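Local coordinates for protein superoxide dismutase [Fe] (Aquifex pyrophilus, PDB 1COJ) that catalyses the dismutation of superoxide radicals to hydrogen peroxide and oxygen, using one iron ion in each subunit of a homotetramer, at residues Y39-I42 with Q43-A47; A47-F51 with A52-K56; L100-K103 with I104-D107; A203-A206 with L207-F210. One frame throughout, in Å; residues are numbered along the deposited sequence.

In the fold
All four contacts are local, each on one continuous piece of chain. Contact 1 lies on the last turns of helix 21-47, and contact 2 on the loop that follows it. The two share Ala47, and their centres are about 12 Å apart. Arg54 of contact 2 probably hydrogen-bonds back to Leu46 O of contact 1 (NH2 to O 2.8 Å). Contact 3, on helix 98-107, is on the other side of the chain's centre, with its centre about 41 Å from that of contact 1. Contact 4 ends helix 190-207; its centre is about 18 Å from that of contact 3. The Tyr39 side chain of contact 1 lies about 11 Å from that of the iron ligand His81.

Contact 1: Y39-I42 with Q43-A47; sequences YNEI and QEKLA
Tyr39 and Gln43 meet one turn apart through a CH-pi contact. Gln43 CG sits over the tyrosine ring face, 3.9 Å from the ring centroid. Gln43 bends at its second torsion (chi2 -47°), which folds its end over the ring. The ring in turn meets that of Tyr75. An alanine in place of Tyr39 would probably leave Gln43 CG without the face it lies on and open a gap beside Tyr75. The charged pair is Glu41 and Lys45. Their extended chains run side by side, and Lys45 NZ reaches the anti lone pair of Glu41 OE1 at 2.7 Å. Both have second partners: Lys38 for Glu41, and Glu63 of the second subunit for Lys45. The apolar pair is Ile42 CG2 and Leu46 CD2, 3.9 Å apart, side by side and facing helix 63-86. Backbone bonds join the turns, from Gln43 N to Tyr39 O (3.0 Å) through to Leu46 N to Ile42 O (2.8 Å). These i to i+4 pairings are those of an alpha-helix. Here they complete the first arm of the alpha-hairpin domain of iron/manganese superoxide dismutases.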
loop_
_atom_site.group_PDB
_atom_site.type_symbol
_atom_site.label_atom_id
_atom_site.label_comp_id
_atom_site.label_asym_id
_atom_site.label_seq_id
_atom_site.Cartn_x
_atom_site.Cartn_y
_atom_site.Cartn_z
ATOM N N TYR A 39 11.290 -9.272 14.054
ATOM C CA TYR A 39 10.199 -10.231 14.175
ATOM C C TYR A 39 10.133 -10.678 15.633
ATOM O O TYR A 39 9.055 -10.751 16.226
ATOM C CB TYR A 39 10.433 -11.442 13.265
ATOM C CG TYR A 39 9.446 -12.570 13.476
ATOM C CD1 TYR A 39 8.209 -12.578 12.832
ATOM C CD2 TYR A 39 9.745 -13.627 14.338
ATOM C CE1 TYR A 39 7.297 -13.606 13.043
ATOM C CE2 TYR A 39 8.843 -14.656 14.556
ATOM C CZ TYR A 39 7.620 -14.642 13.910
ATOM O OH TYR A 39 6.717 -15.657 14.145
ATOM N N ASN A 40 11.302 -10.925 16.220
ATOM C CA ASN A 40 11.389 -11.359 17.609
ATOM C C ASN A 40 10.843 -10.318 18.580
ATOM O O ASN A 40 10.140 -10.663 19.531
ATOM C CB ASN A 40 12.827 -11.743 17.963
ATOM C CG ASN A 40 13.242 -13.078 17.355
ATOM O OD1 ASN A 40 12.420 -13.812 16.810
ATOM N ND2 ASN A 40 14.524 -13.386 17.431
ATOM N N GLU A 41 11.133 -9.047 18.317
ATOM C CA GLU A 41 10.653 -7.953 19.158
ATOM C C GLU A 41 9.129 -7.915 19.108
ATOM O O GLU A 41 8.460 -7.772 20.135
ATOM C CB GLU A 41 11.204 -6.612 18.668
ATOM C CG GLU A 41 10.672 -5.417 19.452
ATOM C CD GLU A 41 11.140 -4.074 18.905
ATOM O OE1 GLU A 41 10.491 -3.050 19.193
ATOM O OE2 GLU A 41 12.163 -4.036 18.193
ATOM N N ILE A 42 8.592 -8.033 17.899
ATOM C CA ILE A 42 7.151 -8.023 17.687
ATOM C C ILE A 42 6.494 -9.179 18.446
ATOM O O ILE A 42 5.465 -8.986 19.094
ATOM C CB ILE A 42 6.832 -8.076 16.174
ATOM C CG1 ILE A 42 7.226 -6.742 15.523
ATOM C CG2 ILE A 42 5.360 -8.399 15.933
ATOM C CD1 ILE A 42 7.178 -6.742 14.008
ATOM N N GLN A 43 7.133 -10.349 18.435
ATOM C CA GLN A 43 6.597 -11.516 19.140
ATOM C C GLN A 43 6.507 -11.268 20.641
ATOM O O GLN A 43 5.515 -11.632 21.277
ATOM C CB GLN A 43 7.424 -12.781 18.863
ATOM C CG GLN A 43 7.325 -13.295 17.430
ATOM C CD GLN A 43 5.897 -13.355 16.911
ATOM O OE1 GLN A 43 5.556 -12.711 15.923
ATOM N NE2 GLN A 43 5.049 -14.096 17.595
ATOM N N GLU A 44 7.532 -10.630 21.197
ATOM C CA GLU A 44 7.557 -10.324 22.623
ATOM C C GLU A 44 6.439 -9.353 22.993
ATOM O O GLU A 44 5.728 -9.561 23.977
ATOM C CB GLU A 44 8.899 -9.713 23.017
ATOM C CG GLU A 44 10.092 -10.626 22.831
ATOM C CD GLU A 44 11.385 -9.941 23.223
ATOM O OE1 GLU A 44 11.580 -8.773 22.816
ATOM O OE2 GLU A 44 12.201 -10.557 23.942
ATOM N N LYS A 45 6.286 -8.300 22.195
ATOM C CA LYS A 45 5.262 -7.294 22.446
ATOM C C LYS A 45 3.856 -7.823 22.229
ATOM O O LYS A 45 2.930 -7.449 22.944
ATOM C CB LYS A 45 5.532 -6.048 21.609
ATOM C CG LYS A 45 6.762 -5.314 22.101
ATOM C CD LYS A 45 7.113 -4.105 21.266
ATOM C CE LYS A 45 8.280 -3.363 21.910
ATOM N NZ LYS A 45 8.738 -2.193 21.127
ATOM N N LEU A 46 3.716 -8.733 21.275
ATOM C CA LEU A 46 2.434 -9.345 20.969
ATOM C C LEU A 46 2.025 -10.269 22.132
ATOM O O LEU A 46 0.842 -10.445 22.406
ATOM C CB LEU A 46 2.563 -10.127 19.663
ATOM C CG LEU A 46 1.513 -9.992 18.557
ATOM C CD1 LEU A 46 0.792 -8.660 18.593
ATOM C CD2 LEU A 46 2.209 -10.200 17.220
ATOM N N ALA A 47 3.009 -10.846 22.817
ATOM C CA ALA A 47 2.748 -11.738 23.950
ATOM C C ALA A 47 2.273 -10.977 25.195
ATOM O O ALA A 47 1.688 -11.561 26.110
ATOM C CB ALA A 47 3.999 -12.547 24.278
#

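Contact 2: A47-F51 with A52-K56; sequences ADQNF and ADRSK
Ala52 N closes the turn onto Asp48 O at 2.9 Å. This is the tight part of the contact. Ala52 is buried, and its methyl group packs against Leu46 and Leu67. Its carbonyl oxygen is gripped side-on by Arg54. NE lies 3.2 Å and NH2 2.8 Å from Ala52 O, and the oxygen sits at the guanidinium edge, in its plane. Arg54 has to bend at its second and third torsions to turn back in this way. The grip fixes the rotation of the guanidinium. Over one of its faces lies Gln49 NE2, 3.3 Å from Arg54 NE. Both are donors, so the two groups only pack, with their planes 52° apart. Arg54 also binds Leu46 O and forms a salt bridge with Glu117 of the third subunit.

The solvent side is looser. Water 1 is held by Gln49 O, Gln49 NE2 and Arg54 N, and so adds a water bridge between the two halves of the loop. Asp53 CA makes a CA-H...O contact with Gln49 O at 3.3 Å. On the exposed far end, Ser55 OG and Ser55 N both reach Asp53 OD1 from the same face of the carboxylate. Lys56 NZ forms a salt bridge with Asp53 OD2 at 2.8 Å.

Small turn motifs make up this loop between the two long hairpin helices. Asp48 with Asn50 N and Asp53 with Ser55 N each form an Asx turn. Ala52 is the centre of an inverse gamma turn, in which Asp53 N bonds weakly to Phe51 O.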
loop_
_atom_site.group_PDB
_atom_site.type_symbol
_atom_site.label_atom_id
_atom_site.label_comp_id
_atom_site.label_asym_id
_atom_site.label_seq_id
_atom_site.Cartn_x
_atom_site.Cartn_y
_atom_site.Cartn_z
ATOM N N ALA A 47 3.009 -10.846 22.817
ATOM C CA ALA A 47 2.748 -11.738 23.950
ATOM C C ALA A 47 2.273 -10.977 25.195
ATOM O O ALA A 47 1.688 -11.561 26.110
ATOM C CB ALA A 47 3.999 -12.547 24.278
ATOM N N ASP A 48 2.564 -9.684 25.251
ATOM C CA ASP A 48 2.153 -8.870 26.385
ATOM C C ASP A 48 0.721 -8.369 26.149
ATOM O O ASP A 48 0.498 -7.363 25.467
ATOM C CB ASP A 48 3.122 -7.697 26.571
ATOM C CG ASP A 48 2.832 -6.874 27.821
ATOM O OD1 ASP A 48 3.551 -5.880 28.044
ATOM O OD2 ASP A 48 1.895 -7.205 28.578
ATOM N N GLN A 49 -0.237 -9.049 26.770
ATOM C CA GLN A 49 -1.652 -8.717 26.638
ATOM C C GLN A 49 -2.016 -7.301 27.062
ATOM O O GLN A 49 -3.081 -6.803 26.708
ATOM C CB GLN A 49 -2.512 -9.716 27.414
ATOM C CG GLN A 49 -2.314 -11.175 27.010
ATOM C CD GLN A 49 -2.637 -11.451 25.549
ATOM O OE1 GLN A 49 -2.044 -12.334 24.932
ATOM N NE2 GLN A 49 -3.580 -10.707 24.994
ATOM N N ASN A 50 -1.158 -6.663 27.848
ATOM C CA ASN A 50 -1.427 -5.301 28.290
ATOM C C ASN A 50 -0.980 -4.299 27.236
ATOM O O ASN A 50 -1.669 -3.314 26.979
ATOM C CB ASN A 50 -0.744 -5.011 29.628
ATOM C CG ASN A 50 -1.347 -5.808 30.777
ATOM O OD1 ASN A 50 -2.554 -5.760 31.017
ATOM N ND2 ASN A 50 -0.506 -6.547 31.493
ATOM N N PHE A 51 0.179 -4.550 26.633
ATOM C CA PHE A 51 0.705 -3.675 25.593
ATOM C C PHE A 51 -0.160 -3.845 24.342
ATOM O O PHE A 51 -0.719 -2.879 23.822
ATOM C CB PHE A 51 2.158 -4.034 25.274
ATOM C CG PHE A 51 2.784 -3.151 24.234
ATOM C CD1 PHE A 51 3.158 -1.848 24.542
ATOM C CD2 PHE A 51 2.998 -3.619 22.943
ATOM C CE1 PHE A 51 3.738 -1.022 23.579
ATOM C CE2 PHE A 51 3.578 -2.799 21.974
ATOM C CZ PHE A 51 3.948 -1.500 22.294
ATOM N N ALA A 52 -0.234 -5.070 23.839
ATOM C CA ALA A 52 -1.048 -5.360 22.666
ATOM C C ALA A 52 -2.417 -5.777 23.186
ATOM O O ALA A 52 -2.785 -6.950 23.135
ATOM C CB ALA A 52 -0.424 -6.486 21.846
ATOM N N ASP A 53 -3.152 -4.817 23.732
ATOM C CA ASP A 53 -4.468 -5.088 24.274
ATOM C C ASP A 53 -5.450 -5.439 23.162
ATOM O O ASP A 53 -5.828 -4.581 22.364
ATOM C CB ASP A 53 -4.967 -3.881 25.066
ATOM C CG ASP A 53 -6.186 -4.205 25.913
ATOM O OD1 ASP A 53 -6.884 -5.194 25.611
ATOM O OD2 ASP A 53 -6.443 -3.481 26.892
ATOM N N ARG A 54 -5.896 -6.689 23.153
ATOM C CA ARG A 54 -6.832 -7.163 22.144
ATOM C C ARG A 54 -8.197 -6.488 22.202
ATOM O O ARG A 54 -8.841 -6.310 21.170
ATOM C CB ARG A 54 -6.985 -8.682 22.225
ATOM C CG ARG A 54 -6.326 -9.424 21.071
ATOM C CD ARG A 54 -5.186 -10.331 21.501
ATOM N NE ARG A 54 -3.988 -9.616 21.929
ATOM C CZ ARG A 54 -2.741 -10.027 21.698
ATOM N NH1 ARG A 54 -2.505 -11.148 21.028
ATOM N NH2 ARG A 54 -1.722 -9.338 22.181
ATOM N N SER A 55 -8.623 -6.076 23.395
ATOM C CA SER A 55 -9.920 -5.423 23.541
ATOM C C SER A 55 -9.929 -4.034 22.924
ATOM O O SER A 55 -10.991 -3.475 22.666
ATOM C CB SER A 55 -10.346 -5.346 25.010
ATOM O OG SER A 55 -9.498 -4.494 25.756
ATOM N N LYS A 56 -8.744 -3.479 22.688
ATOM C CA LYS A 56 -8.626 -2.154 22.090
ATOM C C LYS A 56 -8.377 -2.219 20.583
ATOM O O LYS A 56 -8.099 -1.198 19.959
ATOM C CB LYS A 56 -7.498 -1.364 22.753
ATOM C CG LYS A 56 -7.760 -0.980 24.196
ATOM C CD LYS A 56 -6.599 -0.163 24.749
ATOM C CE LYS A 56 -6.866 0.329 26.164
ATOM N NZ LYS A 56 -7.153 -0.792 27.104
HETATM O O HOH W 1 -5.266 -8.417 25.402
#

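Contact 3: L100-K103 with I104-D107; sequences LKKK and IEED
Lys103 and Asp107 form a salt bridge one turn apart. Lys103 has CG anti to its backbone N (chi1 -168°), then bends at its second and fourth torsions. The chain crosses Asp107 at a slant, and NZ meets OD1 on the syn side at 2.8 Å. Asp107 leans back toward Lys103, its CB 3.3 Å from Lys103 O. The pair has further partners. Lys103 NZ also bonds to Gly138 O, and Asp107 OD1 accepts from Leu140 N. A methionine in place of Lys103 would probably cost Asp107 its close charge partner, leaving the long pair with Arg139, and take this donor from Gly138 O.

Lys102 lies beside the extended Glu105. Their salt bridge is weak, with NZ 3.4 Å from OE2, and both residues are exposed. Glu106 holds its CG between its backbone N and carbonyl carbon (chi1 55°). This places CG 3.3 Å from Lys102 O. On the buried side, Leu100 CG lies 4.0 Å from Ile104 CD1. Helical backbone bonds run beneath, such as Asp107 N to Lys103 O at 2.8 Å.

The chemistry differs from one side of the helix to the other. The short, doubly anchored ion pair fastens the end of helix 98-107 to the start of strand 139-145 and the loop before it, while the exposed pair adds a looser electrostatic link.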
loop_
_atom_site.group_PDB
_atom_site.type_symbol
_atom_site.label_atom_id
_atom_site.label_comp_id
_atom_site.label_asym_id
_atom_site.label_seq_id
_atom_site.Cartn_x
_atom_site.Cartn_y
_atom_site.Cartn_z
ATOM N N LEU A 100 9.432 -31.105 -13.365
ATOM C CA LEU A 100 9.330 -29.651 -13.298
ATOM C C LEU A 100 9.198 -29.056 -14.698
ATOM O O LEU A 100 8.334 -28.210 -14.940
ATOM C CB LEU A 100 10.540 -29.052 -12.574
ATOM C CG LEU A 100 10.592 -27.522 -12.508
ATOM C CD1 LEU A 100 9.342 -26.972 -11.827
ATOM C CD2 LEU A 100 11.846 -27.073 -11.773
ATOM N N LYS A 101 10.024 -29.530 -15.625
ATOM C CA LYS A 101 9.987 -29.036 -16.995
ATOM C C LYS A 101 8.632 -29.268 -17.651
ATOM O O LYS A 101 8.125 -28.401 -18.361
ATOM C CB LYS A 101 11.075 -29.695 -17.837
ATOM C CG LYS A 101 12.487 -29.292 -17.472
ATOM C CD LYS A 101 13.481 -30.095 -18.295
ATOM C CE LYS A 101 14.908 -29.787 -17.899
ATOM N NZ LYS A 101 15.867 -30.715 -18.560
ATOM N N LYS A 102 8.034 -30.424 -17.388
ATOM C CA LYS A 102 6.743 -30.755 -17.976
ATOM C C LYS A 102 5.624 -29.856 -17.462
ATOM O O LYS A 102 4.772 -29.410 -18.237
ATOM C CB LYS A 102 6.404 -32.228 -17.726
ATOM C CG LYS A 102 5.213 -32.746 -18.528
ATOM C CD LYS A 102 5.416 -32.570 -20.036
ATOM C CE LYS A 102 6.630 -33.347 -20.548
ATOM N NZ LYS A 102 6.869 -33.140 -22.009
ATOM N N LYS A 103 5.628 -29.594 -16.158
ATOM C CA LYS A 103 4.614 -28.742 -15.542
ATOM C C LYS A 103 4.735 -27.317 -16.085
ATOM O O LYS A 103 3.734 -26.677 -16.413
ATOM C CB LYS A 103 4.785 -28.738 -14.023
ATOM C CG LYS A 103 3.623 -28.115 -13.259
ATOM C CD LYS A 103 2.734 -29.192 -12.659
ATOM C CE LYS A 103 1.563 -28.607 -11.876
ATOM N NZ LYS A 103 0.498 -28.068 -12.757
ATOM N N ILE A 104 5.971 -26.827 -16.179
ATOM C CA ILE A 104 6.239 -25.486 -16.699
ATOM C C ILE A 104 5.746 -25.406 -18.138
ATOM O O ILE A 104 5.183 -24.395 -18.568
ATOM C CB ILE A 104 7.759 -25.164 -16.670
ATOM C CG1 ILE A 104 8.216 -24.909 -15.232
ATOM C CG2 ILE A 104 8.080 -23.973 -17.566
ATOM C CD1 ILE A 104 9.698 -24.655 -15.094
ATOM N N GLU A 105 5.948 -26.492 -18.872
ATOM C CA GLU A 105 5.545 -26.557 -20.259
ATOM C C GLU A 105 4.036 -26.418 -20.412
ATOM O O GLU A 105 3.563 -25.606 -21.200
ATOM C CB GLU A 105 6.023 -27.867 -20.866
ATOM C CG GLU A 105 6.048 -27.869 -22.377
ATOM C CD GLU A 105 6.572 -29.173 -22.944
ATOM O OE1 GLU A 105 6.138 -29.538 -24.055
ATOM O OE2 GLU A 105 7.415 -29.829 -22.287
ATOM N N GLU A 106 3.279 -27.168 -19.623
ATOM C CA GLU A 106 1.829 -27.099 -19.722
ATOM C C GLU A 106 1.187 -25.873 -19.075
ATOM O O GLU A 106 0.169 -25.385 -19.560
ATOM C CB GLU A 106 1.181 -28.398 -19.227
ATOM C CG GLU A 106 1.562 -28.830 -17.826
ATOM C CD GLU A 106 1.005 -30.200 -17.479
ATOM O OE1 GLU A 106 1.806 -31.148 -17.331
ATOM O OE2 GLU A 106 -0.236 -30.330 -17.363
ATOM N N ASP A 107 1.789 -25.353 -18.009
ATOM C CA ASP A 107 1.246 -24.181 -17.326
ATOM C C ASP A 107 1.715 -22.855 -17.888
ATOM O O ASP A 107 0.927 -21.927 -18.018
ATOM C CB ASP A 107 1.577 -24.215 -15.834
ATOM C CG ASP A 107 0.826 -25.296 -15.090
ATOM O OD1 ASP A 107 1.219 -25.588 -13.946
ATOM O OD2 ASP A 107 -0.153 -25.854 -15.633
#

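Contact 4: A203-A206 with L207-F210; sequences AYEA and LKDF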
loop_
_atom_site.group_PDB
_atom_site.type_symbol
_atom_site.label_atom_id
_atom_site.label_comp_id
_atom_site.label_asym_id
_atom_site.label_seq_id
_atom_site.Cartn_x
_atom_site.Cartn_y
_atom_site.Cartn_z
ATOM N N ALA A 203 2.135 -31.985 -1.673
ATOM C CA ALA A 203 1.219 -31.187 -0.859
ATOM C C ALA A 203 -0.063 -30.884 -1.629
ATOM O O ALA A 203 -1.161 -30.956 -1.068
ATOM C CB ALA A 203 1.884 -29.894 -0.421
ATOM N N TYR A 204 0.072 -30.559 -2.914
ATOM C CA TYR A 204 -1.084 -30.253 -3.740
ATOM C C TYR A 204 -2.047 -31.435 -3.856
ATOM O O TYR A 204 -3.264 -31.253 -3.945
ATOM C CB TYR A 204 -0.669 -29.783 -5.135
ATOM C CG TYR A 204 -1.867 -29.533 -6.015
ATOM C CD1 TYR A 204 -2.804 -28.555 -5.679
ATOM C CD2 TYR A 204 -2.110 -30.322 -7.137
ATOM C CE1 TYR A 204 -3.960 -28.372 -6.436
ATOM C CE2 TYR A 204 -3.262 -30.146 -7.903
ATOM C CZ TYR A 204 -4.182 -29.170 -7.546
ATOM O OH TYR A 204 -5.313 -28.979 -8.307
ATOM N N GLU A 205 -1.495 -32.647 -3.838
ATOM C CA GLU A 205 -2.328 -33.843 -3.948
ATOM C C GLU A 205 -3.291 -33.924 -2.761
ATOM O O GLU A 205 -4.432 -34.369 -2.908
ATOM C CB GLU A 205 -1.462 -35.105 -3.975
ATOM C CG GLU A 205 -0.562 -35.223 -5.183
ATOM C CD GLU A 205 -1.361 -35.391 -6.480
ATOM O OE1 GLU A 205 -2.409 -36.115 -6.452
ATOM O OE2 GLU A 205 -0.926 -34.811 -7.517
ATOM N N ALA A 206 -2.856 -33.469 -1.586
ATOM C CA ALA A 206 -3.688 -33.477 -0.380
ATOM C C ALA A 206 -4.626 -32.267 -0.360
ATOM O O ALA A 206 -5.672 -32.291 0.286
ATOM C CB ALA A 206 -2.809 -33.467 0.865
ATOM N N LEU A 207 -4.247 -31.224 -1.095
ATOM C CA LEU A 207 -4.996 -29.974 -1.175
ATOM C C LEU A 207 -5.946 -29.826 -2.364
ATOM O O LEU A 207 -6.710 -28.859 -2.418
ATOM C CB LEU A 207 -4.010 -28.802 -1.193
ATOM C CG LEU A 207 -3.832 -27.867 0.005
ATOM C CD1 LEU A 207 -4.159 -28.547 1.315
ATOM C CD2 LEU A 207 -2.405 -27.349 -0.002
ATOM N N LYS A 208 -5.892 -30.730 -3.338
ATOM C CA LYS A 208 -6.774 -30.584 -4.491
ATOM C C LYS A 208 -8.238 -30.557 -4.089
ATOM O O LYS A 208 -8.652 -31.250 -3.160
ATOM C CB LYS A 208 -6.510 -31.636 -5.572
ATOM C CG LYS A 208 -6.888 -33.057 -5.249
ATOM C CD LYS A 208 -6.653 -33.894 -6.489
ATOM C CE LYS A 208 -6.587 -35.369 -6.177
ATOM N NZ LYS A 208 -5.812 -36.076 -7.235
ATOM N N ASP A 209 -9.004 -29.719 -4.780
ATOM C CA ASP A 209 -10.430 -29.542 -4.512
ATOM C C ASP A 209 -10.637 -28.927 -3.128
ATOM O O ASP A 209 -11.591 -29.261 -2.424
ATOM C CB ASP A 209 -11.189 -30.874 -4.622
ATOM C CG ASP A 209 -11.184 -31.438 -6.033
ATOM O OD1 ASP A 209 -10.777 -32.608 -6.203
ATOM O OD2 ASP A 209 -11.593 -30.713 -6.967
ATOM N N PHE A 210 -9.736 -28.021 -2.752
ATOM C CA PHE A 210 -9.803 -27.344 -1.458
ATOM C C PHE A 210 -11.118 -26.569 -1.377
ATOM O O PHE A 210 -11.798 -26.569 -0.349
ATOM C CB PHE A 210 -8.611 -26.398 -1.301
ATOM C CG PHE A 210 -8.388 -25.933 0.103
ATOM C CD1 PHE A 210 -7.827 -26.781 1.045
ATOM C CD2 PHE A 210 -8.739 -24.644 0.486
ATOM C CE1 PHE A 210 -7.619 -26.353 2.352
ATOM C CE2 PHE A 210 -8.537 -24.208 1.787
ATOM C CZ PHE A 210 -7.976 -25.062 2.722
HETATM O O HOH W 2 -7.590 -27.861 -7.084
#
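The Tyr204 ring carries Lys208 on one face. Lys208 CB lies over it, 3.9 Å from Tyr204 CZ, and the two side chains cross at about a right angle. The ring extends over the chain where the helix ends, because CG is opposite the backbone N (chi1 177°). The tyrosine hydroxyl reaches beyond Lys208 to water 2, at 2.8 Å from OH. The same water accepts from Asp209 N at 3.3 Å, and so links the ring to the turn.

Lys208 starts from a cramped first torsion, with CG between its backbone N and carbonyl carbon (chi1 70°), and is then extended. Its CG lies 3.6 Å from Glu205 O. NZ reaches Glu205 OE1 only weakly, at 3.5 Å, in a salt bridge on the exposed side. Glu205 bends at its second torsion to approach it.

The backbone bonds weaken as the helix finishes. Tyr204 O takes weak bonds from both Leu207 N (3.0 Å) and Lys208 N (2.7 Å), and Leu207 N also bonds weakly to Ala203 O. Lys208 is the first residue to leave helical geometry. A type II beta turn from Leu207 to Phe210 then redirects the chain.

Buried Leu207 packs on Ile135, in the loop between strands 128-134 and 139-145. It also meets Ala203 of the third subunit, whose Leu207 meets Ala203 in return. Phe210 lies on Phe136 of the same loop and on Pro158 of the third subunit. The end of helix 190-207 therefore sits between that loop and a neighbouring subunit.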